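Local coordinates for CD180 antigen (Mus musculus, PDB 3T6Q), which may cooperate with MD-1 and TLR4 in the innate immune response of B-cells to bacterial lipopolysaccharide, leading to NF-kappa-B activation, at residues R511-L523 against P540-I552. Sequence-based numbering, arbitrary orientation.
Sequences RLTSSSIEALSHL and PSLLPILSQQRTI
Ile517 and Ile545 share one rotamer, each with CG2 anti to its own backbone N and CG1 beside it (chi1 -67° and -63°), and this turns the two CG2 methyls onto each other at 3.7 Å while the side chains cross obliquely. The same Ile545 methyl also rests on the carbonyl oxygen of Ile517, its CG2 3.6 Å from O. Leu546 adds a looser touch, its CD2 lying 4.2 Å from Ile517 CG2. The other branch of Ile545 runs alongside Ser521, where CD1 meets CB at 3.7 Å. Glu518 is modelled in two conformers; in one of them the chain bends at chi2 and crosses the isoleucine at about a right angle, bringing OE2 near Ile545 CD1 and Leu542 CD2, a placement that remains doubtful. Leu542 puts CD1 against the start of the 3-10 segment, 3.4 Å from Ser514 O. At the far end, Gln548 and Gln549 bring their side-chain amides up to the carbonyl of Leu523. Leu520 also touches Leu528 of strand 527-529, and Leu546 reaches Trp571 of helix 566-574. Segment 511-523 belongs to LRR 18, and the partner segment runs through the end of LRR 19; this stacking of short helical turns through branched aliphatic side chains is characteristic of the convex side of a leucine-rich-repeat solenoid, here near its C-terminal end.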
loop_
_atom_site.group_PDB
_atom_site.type_symbol
_atom_site.label_atom_id
_atom_site.label_comp_id
_atom_site.label_asym_id
_atom_site.label_seq_id
_atom_site.Cartn_x
_atom_site.Cartn_y
_atom_site.Cartn_z
ATOM N N ARG A 511 -32.361 20.042 -41.028
ATOM C CA ARG A 511 -31.864 20.822 -42.181
ATOM C C ARG A 511 -32.681 22.069 -42.390
ATOM O O ARG A 511 -32.880 22.525 -43.516
ATOM C CB ARG A 511 -31.904 19.970 -43.463
ATOM C CG ARG A 511 -30.943 18.794 -43.499
ATOM C CD ARG A 511 -31.063 18.094 -44.865
ATOM N NE ARG A 511 -32.477 17.798 -45.167
ATOM C CZ ARG A 511 -33.127 16.799 -44.583
ATOM N NH1 ARG A 511 -32.435 16.038 -43.758
ATOM N NH2 ARG A 511 -34.427 16.548 -44.807
ATOM N N LEU A 512 -33.175 22.624 -41.296
ATOM C CA LEU A 512 -34.083 23.761 -41.404
ATOM C C LEU A 512 -33.369 25.016 -41.901
ATOM O O LEU A 512 -32.168 25.237 -41.601
ATOM C CB LEU A 512 -34.714 24.027 -40.045
ATOM C CG LEU A 512 -35.580 22.883 -39.515
ATOM C CD1 LEU A 512 -35.964 23.208 -38.059
ATOM C CD2 LEU A 512 -36.813 22.718 -40.417
ATOM N N THR A 513 -34.110 25.797 -42.693
ATOM C CA THR A 513 -33.663 27.108 -43.168
ATOM C C THR A 513 -34.458 28.164 -42.402
ATOM O O THR A 513 -35.329 27.829 -41.623
ATOM C CB THR A 513 -33.770 27.259 -44.705
ATOM O OG1 THR A 513 -35.119 26.969 -45.140
ATOM C CG2 THR A 513 -32.738 26.340 -45.405
ATOM N N SER A 514 -34.153 29.439 -42.597
ATOM C CA SER A 514 -34.629 30.452 -41.648
ATOM C C SER A 514 -36.155 30.579 -41.576
ATOM O O SER A 514 -36.690 30.977 -40.530
ATOM C CB SER A 514 -34.012 31.815 -41.984
ATOM O OG SER A 514 -34.551 32.230 -43.222
ATOM N N SER A 515 -36.878 30.260 -42.656
ATOM C CA SER A 515 -38.353 30.429 -42.601
ATOM C C SER A 515 -39.047 29.504 -41.557
ATOM O O SER A 515 -40.164 29.788 -41.145
ATOM C CB SER A 515 -39.005 30.319 -43.981
ATOM O OG SER A 515 -38.931 28.991 -44.484
ATOM N N SER A 516 -38.374 28.434 -41.116
ATOM C CA SER A 516 -38.847 27.638 -39.968
ATOM C C SER A 516 -39.179 28.475 -38.715
ATOM O O SER A 516 -40.059 28.105 -37.937
ATOM C CB SER A 516 -37.800 26.572 -39.600
ATOM O OG SER A 516 -36.598 27.159 -39.066
ATOM N N ILE A 517 -38.482 29.600 -38.534
ATOM C CA ILE A 517 -38.686 30.528 -37.409
ATOM C C ILE A 517 -40.144 31.053 -37.363
ATOM O O ILE A 517 -40.687 31.301 -36.273
ATOM C CB ILE A 517 -37.617 31.664 -37.446
ATOM C CG1 ILE A 517 -36.225 31.058 -37.170
ATOM C CG2 ILE A 517 -37.996 32.824 -36.491
ATOM C CD1 ILE A 517 -35.022 31.924 -37.517
ATOM N N GLU A 518 -40.781 31.158 -38.527
ATOM C CA GLU A 518 -42.206 31.577 -38.632
ATOM C C GLU A 518 -43.219 30.682 -37.895
ATOM O O GLU A 518 -44.334 31.111 -37.592
ATOM C CB GLU A 518 -42.626 31.724 -40.104
ATOM C CG GLU A 518 -43.905 32.527 -40.317
ATOM C CD GLU A 518 -43.804 33.994 -39.917
ATOM O OE1 GLU A 518 -44.845 34.566 -39.538
ATOM O OE2 GLU A 518 -42.708 34.596 -40.003
ATOM N N ALA A 519 -42.833 29.439 -37.628
ATOM C CA ALA A 519 -43.659 28.496 -36.878
ATOM C C ALA A 519 -43.723 28.830 -35.374
ATOM O O ALA A 519 -44.595 28.312 -34.681
ATOM C CB ALA A 519 -43.105 27.081 -37.071
ATOM N N LEU A 520 -42.799 29.675 -34.889
ATOM C CA LEU A 520 -42.744 30.122 -33.490
ATOM C C LEU A 520 -43.297 31.536 -33.309
ATOM O O LEU A 520 -43.102 32.131 -32.252
ATOM C CB LEU A 520 -41.300 30.054 -32.964
ATOM C CG LEU A 520 -40.809 28.638 -33.320
ATOM C CD1 LEU A 520 -39.398 28.504 -33.836
ATOM C CD2 LEU A 520 -41.225 27.644 -32.245
ATOM N N SER A 521 -43.961 32.076 -34.339
ATOM C CA SER A 521 -44.342 33.488 -34.338
ATOM C C SER A 521 -45.286 33.891 -33.199
ATOM O O SER A 521 -45.202 35.005 -32.717
ATOM C CB SER A 521 -44.953 33.928 -35.675
ATOM O OG SER A 521 -46.234 33.337 -35.865
ATOM N N HIS A 522 -46.173 32.990 -32.791
ATOM C CA HIS A 522 -47.154 33.243 -31.727
ATOM C C HIS A 522 -46.606 33.078 -30.331
ATOM O O HIS A 522 -47.356 33.202 -29.344
ATOM C CB HIS A 522 -48.341 32.292 -31.905
ATOM C CG HIS A 522 -47.965 30.813 -31.789
ATOM N ND1 HIS A 522 -47.130 30.210 -32.665
ATOM C CD2 HIS A 522 -48.328 29.840 -30.858
ATOM C CE1 HIS A 522 -46.981 28.911 -32.327
ATOM N NE2 HIS A 522 -47.706 28.685 -31.218
ATOM N N LEU A 523 -45.318 32.756 -30.193
ATOM C CA LEU A 523 -44.779 32.440 -28.861
ATOM C C LEU A 523 -43.846 33.502 -28.347
ATOM O O LEU A 523 -43.164 34.153 -29.138
ATOM C CB LEU A 523 -44.056 31.068 -28.879
ATOM C CG LEU A 523 -44.954 29.868 -29.208
ATOM C CD1 LEU A 523 -44.066 28.686 -29.606
ATOM C CD2 LEU A 523 -45.877 29.500 -28.033
ATOM N N PRO A 540 -35.197 40.408 -42.254
ATOM C CA PRO A 540 -35.693 41.291 -41.198
ATOM C C PRO A 540 -37.042 40.894 -40.648
ATOM O O PRO A 540 -37.234 41.026 -39.448
ATOM C CB PRO A 540 -35.794 42.688 -41.876
ATOM C CG PRO A 540 -35.119 42.562 -43.204
ATOM C CD PRO A 540 -34.595 41.167 -43.383
ATOM N N SER A 541 -37.970 40.412 -41.484
ATOM C CA SER A 541 -39.336 40.119 -40.992
ATOM C C SER A 541 -39.374 38.965 -39.947
ATOM O O SER A 541 -40.382 38.760 -39.267
ATOM C CB SER A 541 -40.282 39.808 -42.154
ATOM O OG SER A 541 -39.827 38.655 -42.855
ATOM N N LEU A 542 -38.293 38.199 -39.850
ATOM C CA LEU A 542 -38.178 37.155 -38.822
ATOM C C LEU A 542 -37.557 37.653 -37.497
ATOM O O LEU A 542 -37.646 36.982 -36.466
ATOM C CB LEU A 542 -37.355 35.969 -39.353
ATOM C CG LEU A 542 -37.850 35.332 -40.642
ATOM C CD1 LEU A 542 -36.781 34.374 -41.122
ATOM C CD2 LEU A 542 -39.173 34.631 -40.388
ATOM N N LEU A 543 -36.927 38.820 -37.526
ATOM C CA LEU A 543 -36.201 39.307 -36.352
ATOM C C LEU A 543 -37.130 39.631 -35.171
ATOM O O LEU A 543 -36.751 39.392 -34.018
ATOM C CB LEU A 543 -35.299 40.500 -36.704
ATOM C CG LEU A 543 -34.238 40.157 -37.764
ATOM C CD1 LEU A 543 -33.495 41.456 -38.159
ATOM C CD2 LEU A 543 -33.268 39.116 -37.209
ATOM N N PRO A 544 -38.345 40.150 -35.449
ATOM C CA PRO A 544 -39.205 40.368 -34.283
ATOM C C PRO A 544 -39.555 39.052 -33.582
ATOM O O PRO A 544 -39.780 39.045 -32.357
ATOM C CB PRO A 544 -40.447 41.039 -34.872
ATOM C CG PRO A 544 -39.987 41.649 -36.156
ATOM C CD PRO A 544 -38.936 40.707 -36.681
ATOM N N ILE A 545 -39.598 37.956 -34.339
ATOM C CA ILE A 545 -39.926 36.659 -33.739
ATOM C C ILE A 545 -38.801 36.253 -32.788
ATOM O O ILE A 545 -39.067 35.843 -31.662
ATOM C CB ILE A 545 -40.217 35.562 -34.784
ATOM C CG1 ILE A 545 -41.463 35.967 -35.593
ATOM C CG2 ILE A 545 -40.392 34.187 -34.090
ATOM C CD1 ILE A 545 -41.653 35.207 -36.885
ATOM N N LEU A 546 -37.554 36.349 -33.254
ATOM C CA LEU A 546 -36.371 36.156 -32.406
ATOM C C LEU A 546 -36.328 37.055 -31.151
ATOM O O LEU A 546 -35.984 36.574 -30.067
ATOM C CB LEU A 546 -35.112 36.361 -33.245
ATOM C CG LEU A 546 -34.949 35.290 -34.339
ATOM C CD1 LEU A 546 -33.588 35.444 -34.994
ATOM C CD2 LEU A 546 -35.071 33.891 -33.730
ATOM N N SER A 547 -36.679 38.341 -31.312
ATOM C CA SER A 547 -36.681 39.299 -30.195
ATOM C C SER A 547 -37.626 38.910 -29.064
ATOM O O SER A 547 -37.321 39.171 -27.907
ATOM C CB SER A 547 -37.065 40.699 -30.704
ATOM O OG SER A 547 -35.958 41.251 -31.385
ATOM N N GLN A 548 -38.764 38.318 -29.422
ATOM C CA GLN A 548 -39.774 37.822 -28.471
ATOM C C GLN A 548 -39.284 36.721 -27.534
ATOM O O GLN A 548 -39.881 36.522 -26.479
ATOM C CB GLN A 548 -40.959 37.228 -29.219
ATOM C CG GLN A 548 -41.848 38.232 -29.905
ATOM C CD GLN A 548 -42.789 37.596 -30.898
ATOM O OE1 GLN A 548 -43.101 36.395 -30.837
ATOM N NE2 GLN A 548 -43.262 38.403 -31.828
ATOM N N GLN A 549 -38.239 35.983 -27.926
ATOM C CA GLN A 549 -37.802 34.802 -27.164
ATOM C C GLN A 549 -36.767 35.108 -26.100
ATOM O O GLN A 549 -36.137 36.177 -26.124
ATOM C CB GLN A 549 -37.264 33.684 -28.125
ATOM C CG GLN A 549 -38.128 33.446 -29.363
ATOM C CD GLN A 549 -39.634 33.384 -29.092
ATOM O OE1 GLN A 549 -40.444 33.582 -30.000
ATOM N NE2 GLN A 549 -40.010 33.069 -27.865
ATOM N N ARG A 550 -36.549 34.158 -25.188
ATOM C CA ARG A 550 -35.572 34.357 -24.131
ATOM C C ARG A 550 -34.157 33.888 -24.514
ATOM O O ARG A 550 -33.163 34.544 -24.188
ATOM C CB ARG A 550 -36.090 33.696 -22.828
ATOM C CG ARG A 550 -35.060 33.106 -21.858
ATOM C CD ARG A 550 -34.222 33.970 -20.917
ATOM N NE ARG A 550 -34.807 35.194 -20.419
ATOM C CZ ARG A 550 -34.594 35.750 -19.212
ATOM N NH1 ARG A 550 -33.841 35.208 -18.251
ATOM N NH2 ARG A 550 -35.177 36.893 -18.961
ATOM N N THR A 551 -34.054 32.762 -25.211
ATOM C CA THR A 551 -32.744 32.207 -25.522
ATOM C C THR A 551 -32.856 31.460 -26.852
ATOM O O THR A 551 -33.782 30.647 -27.030
ATOM C CB THR A 551 -32.293 31.217 -24.414
ATOM O OG1 THR A 551 -32.137 31.930 -23.197
ATOM C CG2 THR A 551 -30.935 30.583 -24.730
ATOM N N ILE A 552 -31.919 31.740 -27.769
ATOM C CA ILE A 552 -31.860 31.081 -29.066
ATOM C C ILE A 552 -30.440 30.555 -29.241
ATOM O O ILE A 552 -29.465 31.280 -28.944
ATOM C CB ILE A 552 -32.160 32.093 -30.185
ATOM C CG1 ILE A 552 -33.529 32.719 -29.981
ATOM C CG2 ILE A 552 -32.096 31.453 -31.571
ATOM C CD1 ILE A 552 -33.442 34.209 -30.057
#